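Local coordinates for protein 3-chlorocatechol 1,2-dioxygenase (PDB 2BOY) that probably cleaves the aromatic ring of 3-chlorocatechol and related catechols between the two hydroxyl-bearing carbons, using a ferric iron, at residues A[185-194]-A[206-216]. Residues are numbered along the deposited sequence; the frame is centred on the assembly and turned at random.
With FE (Fe (III) ion), chain I; BHO (benzhydroxamic acid), chain J.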
ATOM      1  N   HIS A 185     -18.751  -7.529  -1.198  1.00 18.24           N
ATOM      2  CA  HIS A 185     -18.754  -8.694  -2.066  1.00 18.52           C
ATOM      3  C   HIS A 185     -17.431  -8.774  -2.812  1.00 19.59           C
ATOM      4  O   HIS A 185     -16.882  -7.732  -3.223  1.00 18.03           O
ATOM      5  CB  HIS A 185     -19.864  -8.538  -3.104  1.00 19.59           C
ATOM      6  CG  HIS A 185     -21.233  -8.733  -2.537  1.00 20.62           C
ATOM      7  ND1 HIS A 185     -22.228  -7.770  -2.619  1.00 25.96           N
ATOM      8  CD2 HIS A 185     -21.772  -9.787  -1.883  1.00 18.67           C
ATOM      9  CE1 HIS A 185     -23.333  -8.251  -2.059  1.00 23.14           C
ATOM     10  NE2 HIS A 185     -23.074  -9.462  -1.594  1.00 25.63           N
ATOM     11  N   ALA A 186     -16.939 -10.004  -2.987  1.00 18.22           N
ATOM     12  CA  ALA A 186     -15.663 -10.219  -3.645  1.00 18.39           C
ATOM     13  C   ALA A 186     -15.807 -10.717  -5.084  1.00 17.97           C
ATOM     14  O   ALA A 186     -14.880 -11.323  -5.607  1.00 18.90           O
ATOM     15  CB  ALA A 186     -14.853 -11.218  -2.819  1.00 18.71           C
ATOM     16  N   TRP A 187     -16.954 -10.479  -5.726  1.00 17.10           N
ATOM     17  CA  TRP A 187     -17.256 -11.136  -7.012  1.00 18.26           C
ATOM     18  C   TRP A 187     -16.997 -10.247  -8.224  1.00 17.11           C
ATOM     19  O   TRP A 187     -17.364  -9.082  -8.211  1.00 17.59           O
ATOM     20  CB  TRP A 187     -18.733 -11.479  -7.087  1.00 19.58           C
ATOM     21  CG  TRP A 187     -19.107 -12.595  -6.168  1.00 22.47           C
ATOM     22  CD1 TRP A 187     -19.569 -12.490  -4.855  1.00 27.09           C
ATOM     23  CD2 TRP A 187     -19.046 -13.987  -6.463  1.00 27.29           C
ATOM     24  NE1 TRP A 187     -19.818 -13.746  -4.347  1.00 25.48           N
ATOM     25  CE2 TRP A 187     -19.512 -14.686  -5.307  1.00 29.52           C
ATOM     26  CE3 TRP A 187     -18.653 -14.735  -7.595  1.00 25.76           C
ATOM     27  CZ2 TRP A 187     -19.573 -16.083  -5.258  1.00 31.07           C
ATOM     28  CZ3 TRP A 187     -18.735 -16.120  -7.545  1.00 31.48           C
ATOM     29  CH2 TRP A 187     -19.178 -16.780  -6.378  1.00 32.31           C
ATOM     30  N   ARG A 188     -16.451 -10.855  -9.271  1.00 17.63           N
ATOM     31  CA  ARG A 188     -16.514 -10.310 -10.635  1.00 17.81           C
ATOM     32  C   ARG A 188     -17.613 -11.086 -11.410  1.00 17.25           C
ATOM     33  O   ARG A 188     -17.688 -12.317 -11.295  1.00 16.38           O
ATOM     34  CB  ARG A 188     -15.173 -10.557 -11.349  1.00 16.05           C
ATOM     35  CG  ARG A 188     -13.970  -9.921 -10.652  1.00 17.97           C
ATOM     36  CD  ARG A 188     -12.971  -9.303 -11.665  1.00 18.16           C
ATOM     37  NE  ARG A 188     -13.698  -8.309 -12.454  1.00 20.50           N
ATOM     38  CZ  ARG A 188     -13.591  -8.130 -13.761  1.00 19.16           C
ATOM     39  NH1 ARG A 188     -12.756  -8.880 -14.489  1.00 18.24           N
ATOM     40  NH2 ARG A 188     -14.379  -7.227 -14.334  1.00 16.23           N
ATOM     41  N   PRO A 189     -18.389 -10.396 -12.249  1.00 16.69           N
ATOM     42  CA  PRO A 189     -19.353 -11.078 -13.127  1.00 16.54           C
ATOM     43  C   PRO A 189     -18.534 -11.885 -14.142  1.00 17.75           C
ATOM     44  O   PRO A 189     -17.318 -11.605 -14.296  1.00 18.10           O
ATOM     45  CB  PRO A 189     -20.083  -9.931 -13.823  1.00 17.04           C
ATOM     46  CG  PRO A 189     -19.049  -8.838 -13.891  1.00 16.54           C
ATOM     47  CD  PRO A 189     -18.339  -8.932 -12.509  1.00 16.88           C
ATOM     48  N   ALA A 190     -19.156 -12.855 -14.807  1.00 17.79           N
ATOM     49  CA  ALA A 190     -18.451 -13.726 -15.789  1.00 16.65           C
ATOM     50  C   ALA A 190     -17.957 -12.907 -16.948  1.00 17.75           C
ATOM     51  O   ALA A 190     -18.662 -12.012 -17.359  1.00 18.13           O
ATOM     52  CB  ALA A 190     -19.419 -14.786 -16.303  1.00 17.82           C
ATOM     53  N   HIS A 191     -16.774 -13.223 -17.487  1.00 17.95           N
ATOM     54  CA  HIS A 191     -16.189 -12.396 -18.566  1.00 17.76           C
ATOM     55  C   HIS A 191     -15.145 -13.157 -19.403  1.00 16.92           C
ATOM     56  O   HIS A 191     -14.532 -14.126 -18.933  1.00 16.88           O
ATOM     57  CB  HIS A 191     -15.533 -11.127 -17.961  1.00 18.44           C
ATOM     58  CG  HIS A 191     -14.506 -11.443 -16.924  1.00 16.85           C
ATOM     59  ND1 HIS A 191     -14.818 -11.654 -15.602  1.00 17.57           N
ATOM     60  CD2 HIS A 191     -13.180 -11.676 -17.045  1.00 15.35           C
ATOM     61  CE1 HIS A 191     -13.716 -11.985 -14.944  1.00 15.71           C
ATOM     62  NE2 HIS A 191     -12.700 -11.985 -15.799  1.00 14.14           N
ATOM     63  N   LEU A 192     -14.933 -12.676 -20.633  1.00 16.56           N
ATOM     64  CA  LEU A 192     -13.896 -13.137 -21.519  1.00 16.35           C
ATOM     65  C   LEU A 192     -12.926 -11.970 -21.623  1.00 17.09           C
ATOM     66  O   LEU A 192     -13.391 -10.839 -21.857  1.00 16.34           O
ATOM     67  CB  LEU A 192     -14.470 -13.417 -22.907  1.00 16.16           C
ATOM     68  CG  LEU A 192     -15.668 -14.378 -22.926  1.00 16.78           C
ATOM     69  CD1 LEU A 192     -16.096 -14.581 -24.376  1.00 16.26           C
ATOM     70  CD2 LEU A 192     -15.158 -15.713 -22.310  1.00 14.81           C
ATOM     71  N   HIS A 193     -11.628 -12.251 -21.442  1.00 15.92           N
ATOM     72  CA  HIS A 193     -10.525 -11.224 -21.546  1.00 15.90           C
ATOM     73  C   HIS A 193      -9.955 -11.246 -22.958  1.00 15.90           C
ATOM     74  O   HIS A 193      -9.783 -12.325 -23.509  1.00 16.43           O
ATOM     75  CB  HIS A 193      -9.361 -11.611 -20.649  1.00 15.51           C
ATOM     76  CG  HIS A 193      -9.591 -11.372 -19.180  1.00 16.46           C
ATOM     77  ND1 HIS A 193      -9.381 -10.140 -18.607  1.00 16.68           N
ATOM     78  CD2 HIS A 193      -9.955 -12.207 -18.166  1.00 12.80           C
ATOM     79  CE1 HIS A 193      -9.644 -10.209 -17.310  1.00 17.74           C
ATOM     80  NE2 HIS A 193     -10.009 -11.450 -17.022  1.00 15.31           N
ATOM     81  N   TRP A 194      -9.536 -10.091 -23.520  1.00 15.93           N
ATOM     82  CA  TRP A 194      -8.990 -10.078 -24.869  1.00 15.80           C
ATOM     83  C   TRP A 194      -7.860  -9.055 -24.937  1.00 16.30           C
ATOM     84  O   TRP A 194      -7.986  -7.972 -24.368  1.00 15.80           O
ATOM     85  CB  TRP A 194     -10.038  -9.604 -25.872  1.00 17.04           C
ATOM     86  CG  TRP A 194     -11.300 -10.409 -25.894  1.00 15.69           C
ATOM     87  CD1 TRP A 194     -12.375 -10.273 -25.061  1.00 18.65           C
ATOM     88  CD2 TRP A 194     -11.624 -11.466 -26.804  1.00 17.84           C
ATOM     89  NE1 TRP A 194     -13.330 -11.209 -25.388  1.00 17.91           N
ATOM     90  CE2 TRP A 194     -12.903 -11.936 -26.463  1.00 16.78           C
ATOM     91  CE3 TRP A 194     -10.947 -12.080 -27.876  1.00 19.33           C
ATOM     92  CZ2 TRP A 194     -13.531 -12.963 -27.161  1.00 16.37           C
ATOM     93  CZ3 TRP A 194     -11.579 -13.118 -28.569  1.00 20.75           C
ATOM     94  CH2 TRP A 194     -12.848 -13.541 -28.205  1.00 16.58           C
ATOM     95  N   THR A 206      -9.482  -5.534 -23.525  1.00 16.55           N
ATOM     96  CA  THR A 206     -10.856  -5.351 -23.117  1.00 15.57           C
ATOM     97  C   THR A 206     -11.416  -6.650 -22.506  1.00 15.23           C
ATOM     98  O   THR A 206     -10.708  -7.654 -22.411  1.00 14.87           O
ATOM     99  CB  THR A 206     -11.699  -4.822 -24.337  1.00 16.56           C
ATOM    100  OG1 THR A 206     -12.984  -4.351 -23.900  1.00 18.34           O
ATOM    101  CG2 THR A 206     -11.983  -5.901 -25.412  1.00 19.33           C
ATOM    102  N   GLN A 207     -12.666  -6.588 -22.084  1.00 15.57           N
ATOM    103  CA  GLN A 207     -13.349  -7.741 -21.464  1.00 16.43           C
ATOM    104  C   GLN A 207     -14.758  -7.720 -21.976  1.00 17.00           C
ATOM    105  O   GLN A 207     -15.319  -6.642 -22.174  1.00 17.72           O
ATOM    106  CB  GLN A 207     -13.449  -7.532 -19.964  1.00 16.13           C
ATOM    107  CG  GLN A 207     -12.106  -7.626 -19.259  1.00 20.48           C
ATOM    108  CD  GLN A 207     -12.228  -7.781 -17.770  1.00 19.91           C
ATOM    109  OE1 GLN A 207     -13.162  -8.423 -17.267  1.00 20.25           O
ATOM    110  NE2 GLN A 207     -11.271  -7.219 -17.055  1.00 20.57           N
ATOM    111  N   LEU A 208     -15.378  -8.891 -22.116  1.00 16.90           N
ATOM    112  CA  LEU A 208     -16.800  -8.892 -22.498  1.00 16.26           C
ATOM    113  C   LEU A 208     -17.562  -9.685 -21.442  1.00 16.81           C
ATOM    114  O   LEU A 208     -17.079 -10.702 -21.007  1.00 16.34           O
ATOM    115  CB  LEU A 208     -16.980  -9.527 -23.892  1.00 15.65           C
ATOM    116  CG  LEU A 208     -16.260  -8.725 -25.000  1.00 17.41           C
ATOM    117  CD1 LEU A 208     -16.238  -9.469 -26.332  1.00 15.85           C
ATOM    118  CD2 LEU A 208     -16.885  -7.325 -25.160  1.00 19.29           C
ATOM    119  N   TYR A 209     -18.714  -9.180 -21.039  1.00 17.07           N
ATOM    120  CA  TYR A 209     -19.532  -9.712 -19.949  1.00 17.37           C
ATOM    121  C   TYR A 209     -20.848 -10.212 -20.539  1.00 18.69           C
ATOM    122  O   TYR A 209     -21.100 -10.021 -21.715  1.00 20.42           O
ATOM    123  CB  TYR A 209     -19.833  -8.591 -18.975  1.00 16.15           C
ATOM    124  CG  TYR A 209     -18.591  -7.909 -18.439  1.00 16.64           C
ATOM    125  CD1 TYR A 209     -18.102  -6.751 -19.034  1.00 16.94           C
ATOM    126  CD2 TYR A 209     -17.918  -8.432 -17.325  1.00 17.12           C
ATOM    127  CE1 TYR A 209     -16.953  -6.139 -18.555  1.00 18.36           C
ATOM    128  CE2 TYR A 209     -16.761  -7.824 -16.838  1.00 17.79           C
ATOM    129  CZ  TYR A 209     -16.296  -6.680 -17.458  1.00 17.51           C
ATOM    130  OH  TYR A 209     -15.169  -6.055 -16.973  1.00 18.05           O
ATOM    131  N   PHE A 210     -21.675 -10.878 -19.742  1.00 21.12           N
ATOM    132  CA  PHE A 210     -22.924 -11.507 -20.242  1.00 22.77           C
ATOM    133  C   PHE A 210     -24.099 -10.768 -19.607  1.00 25.02           C
ATOM    134  O   PHE A 210     -24.166 -10.683 -18.378  1.00 25.14           O
ATOM    135  CB  PHE A 210     -22.895 -12.981 -19.898  1.00 22.30           C
ATOM    136  CG  PHE A 210     -21.742 -13.698 -20.516  1.00 23.72           C
ATOM    137  CD1 PHE A 210     -20.556 -13.884 -19.820  1.00 24.90           C
ATOM    138  CD2 PHE A 210     -21.805 -14.106 -21.847  1.00 24.41           C
ATOM    139  CE1 PHE A 210     -19.489 -14.491 -20.419  1.00 22.19           C
ATOM    140  CE2 PHE A 210     -20.727 -14.723 -22.448  1.00 25.02           C
ATOM    141  CZ  PHE A 210     -19.568 -14.915 -21.731  1.00 24.33           C
ATOM    142  N   GLU A 211     -24.937 -10.161 -20.453  1.00 26.89           N
ATOM    143  CA  GLU A 211     -26.092  -9.318 -20.084  1.00 30.63           C
ATOM    144  C   GLU A 211     -26.844  -9.824 -18.856  1.00 32.49           C
ATOM    145  O   GLU A 211     -27.147  -9.091 -17.920  1.00 33.63           O
ATOM    146  CB  GLU A 211     -27.106  -9.393 -21.220  1.00 30.87           C
ATOM    147  CG  GLU A 211     -27.461  -8.056 -21.791  1.00 34.74           C
ATOM    148  CD  GLU A 211     -28.030  -8.194 -23.171  1.00 36.60           C
ATOM    149  OE1 GLU A 211     -28.654  -9.244 -23.467  1.00 36.71           O
ATOM    150  OE2 GLU A 211     -27.824  -7.255 -23.951  1.00 39.81           O
ATOM    151  N   ASN A 212     -27.131 -11.109 -18.892  1.00 34.09           N
ATOM    152  CA  ASN A 212     -28.021 -11.734 -17.931  1.00 36.76           C
ATOM    153  C   ASN A 212     -27.302 -12.157 -16.641  1.00 35.81           C
ATOM    154  O   ASN A 212     -27.927 -12.688 -15.731  1.00 35.76           O
ATOM    155  CB  ASN A 212     -28.650 -12.942 -18.639  1.00 38.33           C
ATOM    156  CG  ASN A 212     -28.219 -13.034 -20.137  1.00 42.86           C
ATOM    157  OD1 ASN A 212     -29.047 -13.325 -21.017  1.00 49.63           O
ATOM    158  ND2 ASN A 212     -26.922 -12.765 -20.423  1.00 43.75           N
ATOM    159  N   GLY A 213     -26.001 -11.887 -16.558  1.00 34.15           N
ATOM    160  CA  GLY A 213     -25.167 -12.511 -15.543  1.00 32.32           C
ATOM    161  C   GLY A 213     -25.246 -11.817 -14.199  1.00 30.90           C
ATOM    162  O   GLY A 213     -25.504 -10.621 -14.108  1.00 30.40           O
ATOM    163  N   GLN A 214     -25.012 -12.561 -13.132  1.00 29.86           N
ATOM    164  CA  GLN A 214     -25.034 -11.926 -11.822  1.00 29.96           C
ATOM    165  C   GLN A 214     -23.751 -11.093 -11.690  1.00 26.87           C
ATOM    166  O   GLN A 214     -22.757 -11.395 -12.330  1.00 26.24           O
ATOM    167  CB  GLN A 214     -25.169 -12.994 -10.704  1.00 31.30           C
ATOM    168  CG  GLN A 214     -24.156 -14.099 -10.770  1.00 37.91           C
ATOM    169  CD  GLN A 214     -24.592 -15.415 -10.063  1.00 44.85           C
ATOM    170  OE1 GLN A 214     -25.273 -15.392  -9.019  1.00 47.69           O
ATOM    171  NE2 GLN A 214     -24.177 -16.551 -10.634  1.00 44.79           N
ATOM    172  N   TRP A 215     -23.802 -10.051 -10.880  1.00 25.48           N
ATOM    173  CA  TRP A 215     -22.646  -9.190 -10.568  1.00 25.79           C
ATOM    174  C   TRP A 215     -22.303  -8.143 -11.646  1.00 24.47           C
ATOM    175  O   TRP A 215     -21.389  -7.369 -11.432  1.00 22.79           O
ATOM    176  CB  TRP A 215     -21.396 -10.024 -10.182  1.00 24.81           C
ATOM    177  CG  TRP A 215     -21.688 -11.149  -9.223  1.00 26.72           C
ATOM    178  CD1 TRP A 215     -21.602 -12.490  -9.473  1.00 28.71           C
ATOM    179  CD2 TRP A 215     -22.091 -11.029  -7.846  1.00 28.59           C
ATOM    180  NE1 TRP A 215     -21.936 -13.205  -8.343  1.00 31.46           N
ATOM    181  CE2 TRP A 215     -22.247 -12.333  -7.334  1.00 30.00           C
ATOM    182  CE3 TRP A 215     -22.331  -9.941  -6.993  1.00 30.51           C
ATOM    183  CZ2 TRP A 215     -22.645 -12.583  -6.002  1.00 32.79           C
ATOM    184  CZ3 TRP A 215     -22.710 -10.182  -5.670  1.00 31.80           C
ATOM    185  CH2 TRP A 215     -22.860 -11.494  -5.187  1.00 32.70           C
ATOM    186  N   THR A 216     -23.024  -8.078 -12.782  1.00 24.18           N
ATOM    187  CA  THR A 216     -22.673  -7.028 -13.767  1.00 24.85           C
ATOM    188  C   THR A 216     -22.874  -5.609 -13.232  1.00 25.44           C
ATOM    189  O   THR A 216     -22.254  -4.660 -13.736  1.00 25.62           O
ATOM    190  CB  THR A 216     -23.417  -7.166 -15.090  1.00 25.46           C
ATOM    191  OG1 THR A 216     -24.823  -6.928 -14.863  1.00 25.91           O
ATOM    192  CG2 THR A 216     -23.299  -8.604 -15.614  1.00 23.45           C
TER
HETATM  193 FE    FE I1255     -10.783 -12.285 -15.163  1.00 19.79          FE
HETATM  194  C1  BHO J1256      -9.474  -9.803 -12.477  1.00 27.06           C
HETATM  195  C2  BHO J1256      -9.427  -8.333 -12.347  1.00 23.55           C
HETATM  196  C3  BHO J1256      -9.077  -7.782 -11.113  1.00 24.45           C
HETATM  197  C4  BHO J1256      -8.803  -8.637 -10.032  1.00 23.54           C
HETATM  198  C5  BHO J1256      -8.861 -10.014 -10.168  1.00 27.64           C
HETATM  199  C6  BHO J1256      -9.208 -10.608 -11.382  1.00 29.03           C
HETATM  200  C   BHO J1256      -9.848 -10.389 -13.803  1.00 29.90           C
HETATM  201  O1  BHO J1256     -10.547  -9.730 -14.500  1.00 37.08           O
HETATM  202  N   BHO J1256      -9.517 -11.584 -14.249  1.00 32.14           N
HETATM  203  O2  BHO J1256      -8.367 -12.052 -14.220  1.00 37.54           O
HETATM  204  O   HOH W   1     -21.170 -11.321 -16.948  1.00 18.90           O
HETATM  205  O   HOH W   2     -21.934 -12.763 -14.649  1.00 19.23           O
HETATM  206  O   HOH W   3      -8.719  -7.868 -20.169  1.00 13.47           O
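W215 lays its indole over that of W187 in an offset stack, the planes only 4° apart, with W187 CD1 3.3 Å from W215 CZ2; the far edge of W215 then meets the face of the H185 ring edge-to-face, though well short of perpendicular. This aromatic cluster sits at the open end of a beta hairpin made by antiparallel strands 187-197 and 204-210; the first carries two ligands of the ferric iron of this intradiol dioxygenase. L192 and L208 form a hydrogen-bonded pair, L192 N reaching L208 O at 2.9 Å, while H193 and Q207 form a non-hydrogen-bonded one and turn to the iron side. There H191 NE2 binds iron at 2.0 Å and H193 NE2 at 2.2 Å, joined by Y133 and the nitrogen of benzhydroxamic acid. With CG wedged between backbone N and carbonyl carbon (chi1 56°), the H191 ring folds back so that ND1 donates to P189 O at 2.8 Å, almost straight at 172°, which fixes the ring's rotation. Over one face of that ring comes R188 NH1, which also bonds Q207 OE1 on a lone pair at 2.8 Å. D219 forms a salt bridge with R188 NH2, and I74 O takes Q207 NE2, so both pocket groups are anchored from outside the hairpin. In the guanidinium plane, R188 NH2 also donates to Y209 OH at 3.0 Å.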